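Local coordinates for putative transcriptional regulator (PDB 3LWF), which probably binds DNA as a transcription factor of the Rrf2 family, using a helix-turn-helix domain, at residues A[24-36]-A[50-64]. Numbering follows the deposited sequence.
Sequences TKGRYGLTITLEL and IAQDKNLSEHYLEQL. With SO4 (sulfate ion), chain F.
L64 plugs into helix 24-36 as a knob among K25, Y28, G29 and I32: its CD1 lies 3.5 Å from Y28 CB, while CD2 rests against the K25 side-chain stem. Alongside, L61 CD2 meets I32 CD1 at 4.0 Å, and I50 CD1 reaches I32 and L36, so the tightest part of the contact is mostly aliphatic. The Y28 ring is sandwiched further out. L56 CD2 sits over one face in a CH-pi contact, 4.0 Å from the ring centroid, and T24 CB, one turn back on the same helix, covers the opposite face. Y60 meets Y28 rim to rim, their planes 80° apart. Y60 extends toward T24 because chi1 (-172°) sets CG opposite the main-chain N, and its OH and T24 OG1 share a 2.8 Å hydrogen bond. At helix 50-54 the packing gives way to charge, opening to solvent at D53 while E35 stays buried: E35 OE2 pairs with K54 NZ at 3.6 Å, and a water bridges E35 OE1 to D53 OD2, probably easing the carboxylates' repulsion. K38 and R39 also hold E35, and E116 of the second subunit holds K54. Helix 24-36 runs nearly perpendicular (91°) to helix 58-64, which follows helix 47-54 through a Schellman turn at N55 and the S57 N-cap, as in a helix-turn-helix; beyond, I65 and L68 of helix 58-70 continue the core, and helix 139-144 packs on L30, T33 and L34.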
loop_
_atom_site.group_PDB
_atom_site.type_symbol
_atom_site.label_atom_id
_atom_site.label_comp_id
_atom_site.label_asym_id
_atom_site.label_seq_id
_atom_site.Cartn_x
_atom_site.Cartn_y
_atom_site.Cartn_z
ATOM N N THR A 24 11.634 -1.621 11.541
ATOM C CA THR A 24 12.270 -2.829 12.027
ATOM C C THR A 24 11.462 -3.515 13.119
ATOM O O THR A 24 11.659 -4.689 13.365
ATOM C CB THR A 24 13.687 -2.558 12.518
ATOM O OG1 THR A 24 13.644 -1.574 13.541
ATOM C CG2 THR A 24 14.554 -2.077 11.363
ATOM N N LYS A 25 10.538 -2.811 13.755
ATOM C CA LYS A 25 9.804 -3.407 14.836
ATOM C C LYS A 25 8.921 -4.535 14.289
ATOM O O LYS A 25 8.977 -5.665 14.765
ATOM C CB LYS A 25 8.933 -2.337 15.534
ATOM C CG LYS A 25 9.688 -1.219 16.169
ATOM C CD LYS A 25 8.685 -0.263 16.925
ATOM C CE LYS A 25 7.829 0.518 15.909
ATOM N NZ LYS A 25 7.175 1.741 16.383
ATOM N N GLY A 26 8.117 -4.217 13.277
ATOM C CA GLY A 26 7.274 -5.199 12.621
ATOM C C GLY A 26 8.110 -6.244 11.904
ATOM O O GLY A 26 7.816 -7.435 11.946
ATOM N N ARG A 27 9.128 -5.802 11.200
ATOM C CA ARG A 27 9.900 -6.730 10.401
ATOM C C ARG A 27 10.644 -7.731 11.278
ATOM O O ARG A 27 10.659 -8.912 10.994
ATOM C CB ARG A 27 10.873 -6.004 9.470
ATOM C CG ARG A 27 10.158 -5.209 8.374
ATOM C CD ARG A 27 11.126 -4.305 7.675
ATOM N NE ARG A 27 10.479 -3.270 6.879
ATOM C CZ ARG A 27 10.520 -3.178 5.555
ATOM N NH1 ARG A 27 11.164 -4.058 4.804
ATOM N NH2 ARG A 27 9.908 -2.168 4.973
ATOM N N TYR A 28 11.316 -7.249 12.310
ATOM C CA TYR A 28 12.036 -8.164 13.206
ATOM C C TYR A 28 11.070 -8.994 14.060
ATOM O O TYR A 28 11.409 -10.095 14.475
ATOM C CB TYR A 28 12.999 -7.408 14.101
ATOM C CG TYR A 28 14.175 -6.779 13.398
ATOM C CD1 TYR A 28 14.389 -6.937 12.039
ATOM C CD2 TYR A 28 15.097 -6.037 14.121
ATOM C CE1 TYR A 28 15.463 -6.321 11.409
ATOM C CE2 TYR A 28 16.177 -5.447 13.515
ATOM C CZ TYR A 28 16.353 -5.582 12.160
ATOM O OH TYR A 28 17.433 -4.989 11.562
ATOM N N GLY A 29 9.893 -8.439 14.342
ATOM C CA GLY A 29 8.824 -9.185 14.972
ATOM C C GLY A 29 8.459 -10.394 14.121
ATOM O O GLY A 29 8.248 -11.488 14.625
ATOM N N LEU A 30 8.364 -10.170 12.820
ATOM C CA LEU A 30 8.111 -11.233 11.908
ATOM C C LEU A 30 9.261 -12.216 11.914
ATOM O O LEU A 30 9.008 -13.419 11.902
ATOM C CB LEU A 30 7.878 -10.768 10.465
ATOM C CG LEU A 30 6.429 -10.575 10.014
ATOM C CD1 LEU A 30 6.406 -10.184 8.510
ATOM C CD2 LEU A 30 5.511 -11.823 10.287
ATOM N N THR A 31 10.496 -11.726 11.897
ATOM C CA THR A 31 11.633 -12.641 11.925
ATOM C C THR A 31 11.510 -13.551 13.173
ATOM O O THR A 31 11.690 -14.744 13.085
ATOM C CB THR A 31 12.977 -11.916 11.859
ATOM O OG1 THR A 31 13.143 -11.338 10.564
ATOM C CG2 THR A 31 14.158 -12.886 12.103
ATOM N N ILE A 32 11.164 -12.986 14.316
ATOM C CA ILE A 32 11.113 -13.763 15.549
ATOM C C ILE A 32 10.030 -14.861 15.458
ATOM O O ILE A 32 10.304 -16.050 15.682
ATOM C CB ILE A 32 10.788 -12.876 16.762
ATOM C CG1 ILE A 32 11.987 -11.998 17.172
ATOM C CG2 ILE A 32 10.373 -13.743 17.947
ATOM C CD1 ILE A 32 11.578 -10.848 18.134
ATOM N N THR A 33 8.816 -14.446 15.096
ATOM C CA THR A 33 7.701 -15.364 15.068
ATOM C C THR A 33 7.823 -16.408 13.994
ATOM O O THR A 33 7.412 -17.548 14.208
ATOM C CB THR A 33 6.359 -14.655 14.979
ATOM O OG1 THR A 33 6.323 -13.861 13.802
ATOM C CG2 THR A 33 6.166 -13.760 16.186
ATOM N N LEU A 34 8.403 -16.045 12.857
ATOM C CA LEU A 34 8.708 -17.049 11.844
ATOM C C LEU A 34 9.721 -18.071 12.309
ATOM O O LEU A 34 9.639 -19.263 11.938
ATOM C CB LEU A 34 9.198 -16.404 10.539
ATOM C CG LEU A 34 8.158 -15.603 9.739
ATOM C CD1 LEU A 34 8.920 -14.756 8.656
ATOM C CD2 LEU A 34 7.010 -16.468 9.146
ATOM N N GLU A 35 10.756 -17.616 12.999
ATOM C CA GLU A 35 11.766 -18.582 13.506
ATOM C C GLU A 35 11.154 -19.500 14.572
ATOM O O GLU A 35 11.446 -20.697 14.617
ATOM C CB GLU A 35 12.963 -17.865 14.101
ATOM C CG GLU A 35 13.818 -17.231 13.061
ATOM C CD GLU A 35 14.334 -18.253 12.082
ATOM O OE1 GLU A 35 14.925 -19.239 12.563
ATOM O OE2 GLU A 35 14.102 -18.082 10.865
ATOM N N LEU A 36 10.289 -18.941 15.415
ATOM C CA LEU A 36 9.566 -19.762 16.383
ATOM C C LEU A 36 8.625 -20.732 15.670
ATOM O O LEU A 36 8.482 -21.878 16.103
ATOM C CB LEU A 36 8.832 -18.903 17.424
ATOM C CG LEU A 36 9.704 -18.001 18.306
ATOM C CD1 LEU A 36 8.819 -17.174 19.224
ATOM C CD2 LEU A 36 10.727 -18.778 19.135
ATOM N N ILE A 50 18.353 -16.621 18.129
ATOM C CA ILE A 50 17.783 -15.908 16.971
ATOM C C ILE A 50 18.645 -14.685 16.581
ATOM O O ILE A 50 19.023 -14.522 15.403
ATOM C CB ILE A 50 16.295 -15.447 17.212
ATOM C CG1 ILE A 50 15.403 -16.647 17.531
ATOM C CG2 ILE A 50 15.765 -14.729 15.994
ATOM C CD1 ILE A 50 13.973 -16.304 17.957
ATOM N N ALA A 51 18.991 -13.867 17.577
ATOM C CA ALA A 51 19.879 -12.726 17.365
ATOM C C ALA A 51 21.204 -13.151 16.684
ATOM O O ALA A 51 21.593 -12.548 15.667
ATOM C CB ALA A 51 20.162 -11.988 18.664
ATOM N N GLN A 52 21.902 -14.141 17.239
ATOM C CA GLN A 52 23.164 -14.608 16.634
ATOM C C GLN A 52 22.911 -15.111 15.201
ATOM O O GLN A 52 23.606 -14.732 14.270
ATOM C CB GLN A 52 23.838 -15.669 17.513
ATOM C CG GLN A 52 24.359 -15.098 18.840
ATOM C CD GLN A 52 24.914 -16.135 19.823
ATOM O OE1 GLN A 52 24.637 -17.330 19.728
ATOM N NE2 GLN A 52 25.693 -15.659 20.790
ATOM N N ASP A 53 21.893 -15.940 15.022
ATOM C CA ASP A 53 21.592 -16.504 13.697
ATOM C C ASP A 53 21.329 -15.426 12.618
ATOM O O ASP A 53 21.771 -15.549 11.496
ATOM C CB ASP A 53 20.381 -17.439 13.806
ATOM C CG ASP A 53 20.108 -18.215 12.514
ATOM O OD1 ASP A 53 21.065 -18.700 11.885
ATOM O OD2 ASP A 53 18.932 -18.343 12.130
ATOM N N LYS A 54 20.613 -14.369 12.978
ATOM C CA LYS A 54 20.179 -13.377 12.013
ATOM C C LYS A 54 21.001 -12.095 12.065
ATOM O O LYS A 54 20.612 -11.128 11.450
ATOM C CB LYS A 54 18.704 -13.021 12.268
ATOM C CG LYS A 54 17.717 -14.157 12.143
ATOM C CD LYS A 54 17.852 -14.873 10.797
ATOM C CE LYS A 54 16.774 -15.945 10.592
ATOM N NZ LYS A 54 17.033 -16.738 9.355
ATOM N N ASN A 55 22.110 -12.081 12.817
ATOM C CA ASN A 55 22.929 -10.877 12.984
ATOM C C ASN A 55 22.129 -9.643 13.430
ATOM O O ASN A 55 22.297 -8.554 12.894
ATOM C CB ASN A 55 23.687 -10.540 11.699
ATOM C CG ASN A 55 24.850 -9.585 11.944
ATOM O OD1 ASN A 55 25.343 -9.464 13.068
ATOM N ND2 ASN A 55 25.295 -8.914 10.893
ATOM N N LEU A 56 21.273 -9.833 14.417
ATOM C CA LEU A 56 20.440 -8.804 14.999
ATOM C C LEU A 56 20.847 -8.572 16.439
ATOM O O LEU A 56 21.503 -9.406 17.058
ATOM C CB LEU A 56 18.964 -9.231 14.977
ATOM C CG LEU A 56 18.325 -9.537 13.629
ATOM C CD1 LEU A 56 16.860 -9.830 13.808
ATOM C CD2 LEU A 56 18.563 -8.370 12.677
ATOM N N SER A 57 20.454 -7.420 16.977
ATOM C CA SER A 57 20.705 -7.083 18.367
ATOM C C SER A 57 19.757 -7.816 19.306
ATOM O O SER A 57 18.521 -7.626 19.263
ATOM C CB SER A 57 20.534 -5.577 18.596
ATOM O OG SER A 57 20.472 -5.314 19.988
ATOM N N GLU A 58 20.334 -8.620 20.192
ATOM C CA GLU A 58 19.536 -9.352 21.119
ATOM C C GLU A 58 18.758 -8.390 21.991
ATOM O O GLU A 58 17.602 -8.626 22.259
ATOM C CB GLU A 58 20.382 -10.241 21.999
ATOM C CG GLU A 58 19.522 -11.062 22.950
ATOM C CD GLU A 58 20.307 -12.020 23.879
ATOM O OE1 GLU A 58 21.559 -12.086 23.781
ATOM O OE2 GLU A 58 19.623 -12.690 24.702
ATOM N N HIS A 59 19.424 -7.344 22.467
ATOM C CA HIS A 59 18.808 -6.339 23.349
ATOM C C HIS A 59 17.616 -5.660 22.675
ATOM O O HIS A 59 16.626 -5.367 23.329
ATOM C CB HIS A 59 19.866 -5.288 23.792
ATOM C CG HIS A 59 19.468 -4.463 24.995
ATOM N ND1 HIS A 59 18.744 -4.974 26.057
ATOM C CD2 HIS A 59 19.738 -3.172 25.321
ATOM C CE1 HIS A 59 18.564 -4.030 26.965
ATOM N NE2 HIS A 59 19.165 -2.931 26.548
ATOM N N TYR A 60 17.733 -5.382 21.381
ATOM C CA TYR A 60 16.599 -4.879 20.594
ATOM C C TYR A 60 15.441 -5.913 20.482
ATOM O O TYR A 60 14.282 -5.559 20.676
ATOM C CB TYR A 60 17.054 -4.417 19.208
ATOM C CG TYR A 60 15.953 -3.702 18.425
ATOM C CD1 TYR A 60 15.318 -2.574 18.931
ATOM C CD2 TYR A 60 15.539 -4.172 17.197
ATOM C CE1 TYR A 60 14.319 -1.904 18.193
ATOM C CE2 TYR A 60 14.547 -3.544 16.479
ATOM C CZ TYR A 60 13.924 -2.425 16.979
ATOM O OH TYR A 60 12.968 -1.820 16.208
ATOM N N LEU A 61 15.754 -7.185 20.252
ATOM C CA LEU A 61 14.684 -8.200 20.148
ATOM C C LEU A 61 13.966 -8.300 21.484
ATOM O O LEU A 61 12.758 -8.540 21.511
ATOM C CB LEU A 61 15.210 -9.576 19.716
ATOM C CG LEU A 61 15.898 -9.652 18.367
ATOM C CD1 LEU A 61 16.285 -11.079 17.993
ATOM C CD2 LEU A 61 15.056 -9.020 17.285
ATOM N N GLU A 62 14.703 -8.100 22.586
ATOM C CA GLU A 62 14.122 -8.255 23.916
ATOM C C GLU A 62 13.058 -7.207 24.093
ATOM O O GLU A 62 12.155 -7.409 24.845
ATOM C CB GLU A 62 15.135 -8.056 25.054
ATOM C CG GLU A 62 15.994 -9.257 25.401
ATOM C CD GLU A 62 17.199 -8.883 26.329
ATOM O OE1 GLU A 62 17.043 -7.977 27.168
ATOM O OE2 GLU A 62 18.300 -9.474 26.203
ATOM N N GLN A 63 13.200 -6.089 23.399
ATOM C CA GLN A 63 12.221 -5.031 23.423
ATOM C C GLN A 63 11.019 -5.319 22.546
ATOM O O GLN A 63 9.982 -4.730 22.745
ATOM C CB GLN A 63 12.836 -3.713 22.940
ATOM C CG GLN A 63 14.172 -3.334 23.590
ATOM C CD GLN A 63 14.148 -3.424 25.077
ATOM O OE1 GLN A 63 13.272 -2.856 25.731
ATOM N NE2 GLN A 63 15.128 -4.126 25.636
ATOM N N LEU A 64 11.169 -6.166 21.539
ATOM C CA LEU A 64 10.029 -6.493 20.697
ATOM C C LEU A 64 9.218 -7.652 21.240
ATOM O O LEU A 64 8.041 -7.794 20.890
ATOM C CB LEU A 64 10.479 -6.825 19.279
ATOM C CG LEU A 64 11.271 -5.750 18.552
ATOM C CD1 LEU A 64 11.687 -6.247 17.153
ATOM C CD2 LEU A 64 10.414 -4.487 18.495
HETATM S S SO4 F . 6.031 3.736 14.202
HETATM O O1 SO4 F . 5.700 4.295 12.888
HETATM O O2 SO4 F . 7.389 4.155 14.562
HETATM O O3 SO4 F . 5.016 4.289 15.099
HETATM O O4 SO4 F . 5.963 2.271 14.101
HETATM O O HOH W 1 17.022 -18.053 13.859
#